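Local coordinates for protein vanadium-dependent bromoperoxidase (Corallina officinalis, PDB 1QHB) that catalyses the bromination of organic substrates with hydrogen peroxide, using a bound vanadate cofactor, and binds a calcium ion important for its stability, at residues Ala23-Ala28 and Leu571-Leu576; Trp108-Ala113 and Leu295-Asp300; Leu116-Arg121 and Ala305-Phe310. All blocks are in the same frame, centred on the assembly; numbering follows the deposited sequence.

Interaction 1: residues Ala23-Ala28 and Leu571-Leu576; sequences AELALA and LEEQSL
The carboxylate of E573 turns one face to A26. The methyl CB of A26 sits over that face, nearer to OE2 (3.7 Å) than to CD of the same glutamate (4.0 Å). The oxygens of E573 take their polar partners from beyond the two segments. OE2 forms a salt bridge with R29. OE1 forms one with R19 of the second subunit and also accepts from the backbone N of G136. The group is thus held by several partners, and its rotation is probably well fixed.

L25 is the main apolar group. Its CG stands anti to the backbone N (chi1 -175°), which carries the two methyls across toward helix 553-574. They divide the work. CD2 rests against the aliphatic CG of E573 at 3.8 Å. CD1 lies 4.1 Å from the carbonyl O of E572 and 4.3 Å from CD1 of L576. The backbones stay well apart, with 7.0 Å between CA of L25 and CA of E573, and no hydrogen bond joins them.

Within 571-576, OG of S575 donates to the carbonyl O of E572 at 2.6 Å. The donor is tilted 27° from the carbonyl plane. E572 reaches R29 as well, through OE1. R29, the next residue after segment 23-28, thus bridges to both glutamates, which ties the two helices together by charge as well as by packing.

This is helix-helix packing of an N-terminal helix on the end of a C-terminal one, set at a subunit interface of the homododecamer.

Interaction 2: residues Trp108-Ala113 and Leu295-Asp300; sequences WRSDLA and LKVFLD
D300 holds its carboxylate against the backbone of R109 and S110, just where helix 111-115 begins with S110 as its N-cap. The two oxygens take one amide each, both through their syn lone pairs. OD1 accepts from N of R109 at 2.8 Å, with an N-H...O angle of 166°. OD2 accepts from N of S110 at 2.7 Å and is met a second time by OG of S110, nearly in line with its C-O bond.

The hydroxyl of S110 has two roles. OG lies between the backbone N and the carbonyl carbon (chi1 75°). From there it donates to D300 and accepts from N of A113 at 3.1 Å, the capping bond. The buried carboxylate is therefore gripped by three donors, which probably favours its charged form.

The indole of W108 stands at 68° to the carboxylate plane, with CE3 3.6 Å from OD1 of D300. Its NE1 bonds to the carbonyl O of L118. R109 runs extended across L299, whose CD1 lies over one face of the guanidinium. The charged end goes on to salt bridges with D303 and D65.

Helix 295-302 completes the packing through its side chains at S110. CB of K296 is 4.0 Å from CB of S110, and CG2 of V297 is 3.8 Å from that same CB.

Interaction 3: residues Leu116-Arg121 and Ala305-Phe310; sequences LDLEVR and ADFRGF
Two irregular loops run side by side, and one backbone hydrogen bond crosses between them: N of D306 donates to O of E119 at 3.0 Å, nearly in line with the carbonyl. Two turns shape the 305-310 loop. D306 makes an Asx turn, in which OD1 accepts from N of R308. A type II turn follows from F307 to F310, with G309 at positive phi.

D306 and R308 form a side-on salt bridge. NE of R308 donates to OD1 of D306 at 3.0 Å, and NH2 donates to OD2 at 2.8 Å, with the carboxylate carbon in the guanidinium plane. NE and N of R308 come to OD1 from opposite faces of the carboxylate.

The guanidinium of R121 lies flat on that of R308, with R121 NE over the centre of the R308 group. CG of R121 stands between the backbone N and the carbonyl carbon (chi1 54°), and the chain bends at chi3. The two groups stack with centres 4.1 Å apart and planes at 22°. Acids probably offset the like charges: D306 and D369 of the second subunit bridge to R308, and E124 bridges to R121. R121 is also about 7 Å, side chain to side chain, from H478, probably an active-site residue. This places the R121 side of the stack near the vanadate site.

The other end is apolar. L116 CD1 touches both F307 and F310, each through ring atom CE1 at 4.2 Å. L118 spreads its branches. CD2 lies 3.3 Å from O of D306, and CD1 makes a CH-pi contact over the face of F307. That methyl carbon is 3.6 Å from the ring centroid, 15° off the ring normal.

In the fold
Interactions 2 and 3 form one continuous region, their centres 11 Å apart. Each joins the chain around helix 111-115 to the chain around helix 295-302, so their segments alternate in sequence. They touch directly: CD2 of L112 packs 3.8 Å from CE1 of F307, and O of D300 lies 2.8 Å from N of A305, a probable hydrogen bond. Interaction 3 is the one nearest the vanadate site, with the R121 side chain about 9 Å from that of R406. Its R121 also packs on D363, a calcium ligand, of the second subunit. Interaction 1 is remote, its centre 45 Å from that of interaction 3, but also meets the second subunit.

Interaction 1: residues Ala23-Ala28 and Leu571-Leu576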
# COMPACT_ATOMS: atom_id res chain seq x y z
N ALA A 23 17.37 6.17 4.96
CA ALA A 23 17.57 4.88 4.32
C ALA A 23 17.26 5.01 2.82
O ALA A 23 17.95 4.41 2.00
CB ALA A 23 16.64 3.84 4.96
N GLU A 24 16.20 5.72 2.49
CA GLU A 24 15.82 6.02 1.11
C GLU A 24 16.84 6.88 0.38
O GLU A 24 17.17 6.64 -0.77
CB GLU A 24 14.46 6.74 1.10
CG GLU A 24 13.33 5.79 1.44
CD GLU A 24 11.97 6.45 1.54
OE1 GLU A 24 11.92 7.71 1.52
OE2 GLU A 24 10.94 5.75 1.63
N LEU A 25 17.42 7.85 1.11
CA LEU A 25 18.50 8.64 0.52
C LEU A 25 19.62 7.69 0.09
O LEU A 25 20.17 7.80 -1.00
CB LEU A 25 19.02 9.66 1.53
CG LEU A 25 20.08 10.68 1.07
CD1 LEU A 25 19.98 11.97 1.89
CD2 LEU A 25 21.47 10.15 1.34
N ALA A 26 20.02 6.79 1.01
CA ALA A 26 21.14 5.89 0.74
C ALA A 26 20.79 4.97 -0.41
O ALA A 26 21.66 4.72 -1.26
CB ALA A 26 21.54 5.08 1.98
N LEU A 27 19.55 4.48 -0.43
CA LEU A 27 19.16 3.56 -1.50
C LEU A 27 19.19 4.30 -2.85
O LEU A 27 19.74 3.81 -3.85
CB LEU A 27 17.74 3.02 -1.24
CG LEU A 27 17.15 2.16 -2.34
CD1 LEU A 27 17.95 0.89 -2.58
CD2 LEU A 27 15.73 1.72 -1.99
N ALA A 28 18.75 5.55 -2.90
CA ALA A 28 18.75 6.30 -4.13
C ALA A 28 20.14 6.62 -4.64
O ALA A 28 20.25 6.90 -5.85
CB ALA A 28 17.92 7.58 -4.03
N LEU A 571 27.75 11.85 6.55
CA LEU A 571 27.31 13.23 6.87
C LEU A 571 26.00 13.56 6.15
O LEU A 571 25.14 14.23 6.73
CB LEU A 571 28.34 14.24 6.39
CG LEU A 571 29.60 14.23 7.27
CD1 LEU A 571 30.63 15.17 6.67
CD2 LEU A 571 29.22 14.59 8.68
N GLU A 572 25.87 13.14 4.90
CA GLU A 572 24.62 13.44 4.17
C GLU A 572 23.37 12.82 4.80
O GLU A 572 22.34 13.48 4.85
CB GLU A 572 24.60 12.93 2.71
CG GLU A 572 25.72 13.61 1.91
CD GLU A 572 25.82 13.05 0.50
OE1 GLU A 572 25.33 11.91 0.29
OE2 GLU A 572 26.38 13.76 -0.36
N GLU A 573 23.49 11.58 5.25
CA GLU A 573 22.36 10.91 5.90
C GLU A 573 22.03 11.54 7.25
O GLU A 573 20.82 11.67 7.52
CB GLU A 573 22.68 9.43 6.08
CG GLU A 573 22.52 8.71 4.74
CD GLU A 573 23.20 7.34 4.82
OE1 GLU A 573 22.99 6.57 5.78
OE2 GLU A 573 23.97 7.10 3.86
N GLN A 574 23.04 11.94 7.98
CA GLN A 574 22.85 12.59 9.26
C GLN A 574 22.31 13.99 9.15
O GLN A 574 21.72 14.50 10.11
CB GLN A 574 24.20 12.63 10.02
CG GLN A 574 24.41 11.27 10.70
CD GLN A 574 25.67 11.33 11.59
OE1 GLN A 574 26.30 12.36 11.75
NE2 GLN A 574 26.01 10.19 12.17
N SER A 575 22.37 14.62 7.98
CA SER A 575 21.86 15.96 7.81
C SER A 575 20.34 15.97 7.92
O SER A 575 19.78 17.01 8.26
CB SER A 575 22.28 16.57 6.47
OG SER A 575 21.64 15.91 5.39
N LEU A 576 19.65 14.84 7.74
CA LEU A 576 18.21 14.80 7.90
C LEU A 576 17.79 14.88 9.35
O LEU A 576 16.63 15.15 9.58
CB LEU A 576 17.63 13.55 7.26
CG LEU A 576 17.94 13.37 5.75
CD1 LEU A 576 17.44 12.00 5.34
CD2 LEU A 576 17.28 14.46 4.93

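Interaction 2: residues Trp108-Ala113 and Leu295-Asp300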
# COMPACT_ATOMS: atom_id res chain seq x y z
N TRP A 108 57.53 -26.68 10.89
CA TRP A 108 57.93 -25.51 10.14
C TRP A 108 59.19 -25.82 9.36
O TRP A 108 59.85 -26.79 9.77
CB TRP A 108 58.23 -24.36 11.11
CG TRP A 108 57.02 -23.98 11.92
CD1 TRP A 108 56.87 -24.10 13.26
CD2 TRP A 108 55.82 -23.37 11.42
NE1 TRP A 108 55.62 -23.65 13.65
CE2 TRP A 108 54.97 -23.18 12.51
CE3 TRP A 108 55.39 -23.00 10.14
CZ2 TRP A 108 53.69 -22.62 12.39
CZ3 TRP A 108 54.14 -22.48 10.00
CH2 TRP A 108 53.30 -22.29 11.12
N ARG A 109 59.56 -24.99 8.41
CA ARG A 109 60.81 -25.19 7.68
C ARG A 109 62.01 -24.64 8.46
O ARG A 109 63.11 -25.20 8.44
CB ARG A 109 60.77 -24.46 6.33
CG ARG A 109 59.73 -25.05 5.37
CD ARG A 109 59.67 -24.15 4.11
NE ARG A 109 59.00 -24.91 3.04
CZ ARG A 109 57.70 -24.95 2.80
NH1 ARG A 109 56.86 -24.22 3.54
NH2 ARG A 109 57.28 -25.72 1.80
N SER A 110 61.85 -23.47 9.09
CA SER A 110 62.98 -22.86 9.77
C SER A 110 63.22 -23.36 11.19
O SER A 110 62.34 -23.76 11.93
CB SER A 110 62.84 -21.33 9.77
OG SER A 110 61.86 -20.92 10.70
N ASP A 111 64.53 -23.41 11.50
CA ASP A 111 65.00 -23.79 12.84
C ASP A 111 64.43 -22.84 13.87
O ASP A 111 63.88 -23.24 14.90
CB ASP A 111 66.53 -23.74 12.85
CG ASP A 111 67.15 -24.85 12.01
OD1 ASP A 111 66.45 -25.85 11.73
OD2 ASP A 111 68.34 -24.75 11.62
N LEU A 112 64.44 -21.55 13.52
CA LEU A 112 63.83 -20.51 14.35
C LEU A 112 62.39 -20.81 14.67
O LEU A 112 62.13 -20.75 15.89
CB LEU A 112 64.02 -19.18 13.61
CG LEU A 112 63.53 -18.00 14.48
CD1 LEU A 112 64.29 -17.92 15.80
CD2 LEU A 112 63.64 -16.69 13.73
N ALA A 113 61.49 -21.07 13.73
CA ALA A 113 60.08 -21.32 14.06
C ALA A 113 59.92 -22.62 14.85
O ALA A 113 59.07 -22.68 15.73
CB ALA A 113 59.22 -21.47 12.79
N LEU A 295 64.64 -17.01 3.37
CA LEU A 295 63.62 -17.77 2.69
C LEU A 295 62.83 -18.72 3.54
O LEU A 295 61.57 -18.71 3.45
CB LEU A 295 64.24 -18.58 1.54
CG LEU A 295 63.17 -19.25 0.64
CD1 LEU A 295 62.32 -18.15 0.02
CD2 LEU A 295 63.83 -20.14 -0.41
N LYS A 296 63.49 -19.55 4.37
CA LYS A 296 62.64 -20.47 5.17
C LYS A 296 61.77 -19.79 6.19
O LYS A 296 60.64 -20.27 6.41
CB LYS A 296 63.53 -21.53 5.83
CG LYS A 296 64.21 -22.39 4.75
CD LYS A 296 65.17 -23.33 5.49
CE LYS A 296 65.73 -24.35 4.50
NZ LYS A 296 66.18 -25.56 5.25
N VAL A 297 62.26 -18.73 6.84
CA VAL A 297 61.42 -18.00 7.83
C VAL A 297 60.30 -17.30 7.07
O VAL A 297 59.13 -17.32 7.47
CB VAL A 297 62.26 -16.96 8.55
CG1 VAL A 297 61.44 -16.06 9.43
CG2 VAL A 297 63.41 -17.62 9.33
N PHE A 298 60.59 -16.71 5.91
CA PHE A 298 59.57 -16.09 5.07
C PHE A 298 58.48 -17.09 4.68
O PHE A 298 57.29 -16.81 4.88
CB PHE A 298 60.24 -15.50 3.85
CG PHE A 298 59.26 -15.18 2.74
CD1 PHE A 298 58.63 -13.93 2.70
CD2 PHE A 298 58.97 -16.13 1.75
CE1 PHE A 298 57.73 -13.65 1.67
CE2 PHE A 298 58.05 -15.85 0.76
CZ PHE A 298 57.43 -14.61 0.72
N LEU A 299 58.83 -18.33 4.32
CA LEU A 299 57.82 -19.33 3.95
C LEU A 299 57.03 -19.78 5.15
O LEU A 299 55.81 -19.91 5.02
CB LEU A 299 58.48 -20.53 3.29
CG LEU A 299 59.16 -20.24 1.95
CD1 LEU A 299 59.95 -21.48 1.48
CD2 LEU A 299 58.13 -19.90 0.88
N ASP A 300 57.68 -19.86 6.32
CA ASP A 300 56.91 -20.19 7.53
C ASP A 300 55.87 -19.14 7.82
O ASP A 300 54.77 -19.41 8.29
CB ASP A 300 57.87 -20.30 8.76
CG ASP A 300 58.67 -21.60 8.66
OD1 ASP A 300 58.22 -22.57 7.99
OD2 ASP A 300 59.80 -21.65 9.22

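Interaction 3: residues Leu116-Arg121 and Ala305-Phe310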
# COMPACT_ATOMS: atom_id res chain seq x y z
N LEU A 116 60.95 -22.19 18.50
CA LEU A 116 60.01 -21.48 19.39
C LEU A 116 58.70 -22.18 19.61
O LEU A 116 57.86 -21.65 20.35
CB LEU A 116 59.69 -20.11 18.76
CG LEU A 116 60.84 -19.11 18.68
CD1 LEU A 116 60.57 -18.02 17.65
CD2 LEU A 116 61.08 -18.49 20.05
N ASP A 117 58.43 -23.29 18.92
CA ASP A 117 57.14 -23.95 18.97
C ASP A 117 56.03 -23.03 18.52
O ASP A 117 54.92 -23.10 19.06
CB ASP A 117 56.83 -24.45 20.38
CG ASP A 117 57.80 -25.55 20.81
OD1 ASP A 117 58.53 -26.06 19.92
OD2 ASP A 117 57.84 -25.85 22.02
N LEU A 118 56.21 -22.28 17.43
CA LEU A 118 55.13 -21.36 17.02
C LEU A 118 53.89 -22.12 16.64
O LEU A 118 53.97 -23.23 16.07
CB LEU A 118 55.67 -20.59 15.79
CG LEU A 118 56.80 -19.59 16.14
CD1 LEU A 118 57.18 -18.77 14.93
CD2 LEU A 118 56.40 -18.67 17.29
N GLU A 119 52.74 -21.52 16.84
CA GLU A 119 51.46 -22.03 16.42
C GLU A 119 51.02 -21.12 15.24
O GLU A 119 51.78 -20.22 14.92
CB GLU A 119 50.44 -22.00 17.53
CG GLU A 119 50.10 -23.39 18.05
CD GLU A 119 49.46 -24.32 17.02
OE1 GLU A 119 49.13 -23.87 15.90
OE2 GLU A 119 49.32 -25.52 17.35
N VAL A 120 49.86 -21.40 14.68
CA VAL A 120 49.33 -20.67 13.56
C VAL A 120 48.46 -19.49 13.95
O VAL A 120 47.95 -19.46 15.06
CB VAL A 120 48.46 -21.58 12.64
CG1 VAL A 120 49.32 -22.72 12.12
CG2 VAL A 120 47.24 -22.10 13.37
N ARG A 121 48.29 -18.54 13.03
CA ARG A 121 47.37 -17.41 13.32
C ARG A 121 46.29 -17.52 12.24
O ARG A 121 46.59 -18.08 11.19
CB ARG A 121 48.07 -16.04 13.35
CG ARG A 121 48.86 -15.73 12.10
CD ARG A 121 49.58 -14.38 12.19
NE ARG A 121 48.62 -13.29 12.41
CZ ARG A 121 48.76 -12.04 12.03
NH1 ARG A 121 49.83 -11.63 11.36
NH2 ARG A 121 47.75 -11.22 12.38
N ALA A 305 53.01 -19.01 10.48
CA ALA A 305 53.73 -19.03 11.77
C ALA A 305 53.47 -17.73 12.52
O ALA A 305 53.65 -16.63 12.00
CB ALA A 305 55.20 -19.33 11.52
N ASP A 306 53.08 -17.81 13.81
CA ASP A 306 52.72 -16.60 14.52
C ASP A 306 53.95 -15.97 15.15
O ASP A 306 54.32 -16.27 16.29
CB ASP A 306 51.64 -16.86 15.56
CG ASP A 306 51.04 -15.57 16.05
OD1 ASP A 306 51.56 -14.47 15.67
OD2 ASP A 306 50.03 -15.64 16.75
N PHE A 307 54.59 -15.04 14.46
CA PHE A 307 55.73 -14.33 14.96
C PHE A 307 55.36 -13.02 15.65
O PHE A 307 56.30 -12.26 15.87
CB PHE A 307 56.67 -13.99 13.80
CG PHE A 307 57.72 -15.01 13.55
CD1 PHE A 307 58.90 -15.04 14.28
CD2 PHE A 307 57.54 -15.98 12.54
CE1 PHE A 307 59.86 -15.99 14.00
CE2 PHE A 307 58.47 -16.95 12.28
CZ PHE A 307 59.65 -16.93 13.01
N ARG A 308 54.09 -12.71 15.90
CA ARG A 308 53.74 -11.45 16.51
C ARG A 308 54.43 -11.26 17.85
O ARG A 308 54.34 -12.09 18.76
CB ARG A 308 52.20 -11.30 16.72
CG ARG A 308 51.51 -11.09 15.37
CD ARG A 308 49.99 -11.07 15.44
NE ARG A 308 49.45 -12.36 15.84
CZ ARG A 308 48.19 -12.66 16.03
NH1 ARG A 308 47.24 -11.75 15.90
NH2 ARG A 308 47.88 -13.92 16.41
N GLY A 309 55.00 -10.07 18.08
CA GLY A 309 55.55 -9.75 19.37
C GLY A 309 57.00 -10.06 19.46
O GLY A 309 57.55 -9.95 20.54
N PHE A 310 57.61 -10.47 18.35
CA PHE A 310 59.03 -10.82 18.34
C PHE A 310 60.00 -9.66 18.19
O PHE A 310 61.22 -9.82 18.31
CB PHE A 310 59.24 -11.82 17.21
CG PHE A 310 60.56 -12.58 17.25
CD1 PHE A 310 60.87 -13.44 18.27
CD2 PHE A 310 61.42 -12.47 16.17
CE1 PHE A 310 62.06 -14.16 18.26
CE2 PHE A 310 62.62 -13.19 16.13
CZ PHE A 310 62.91 -14.00 17.20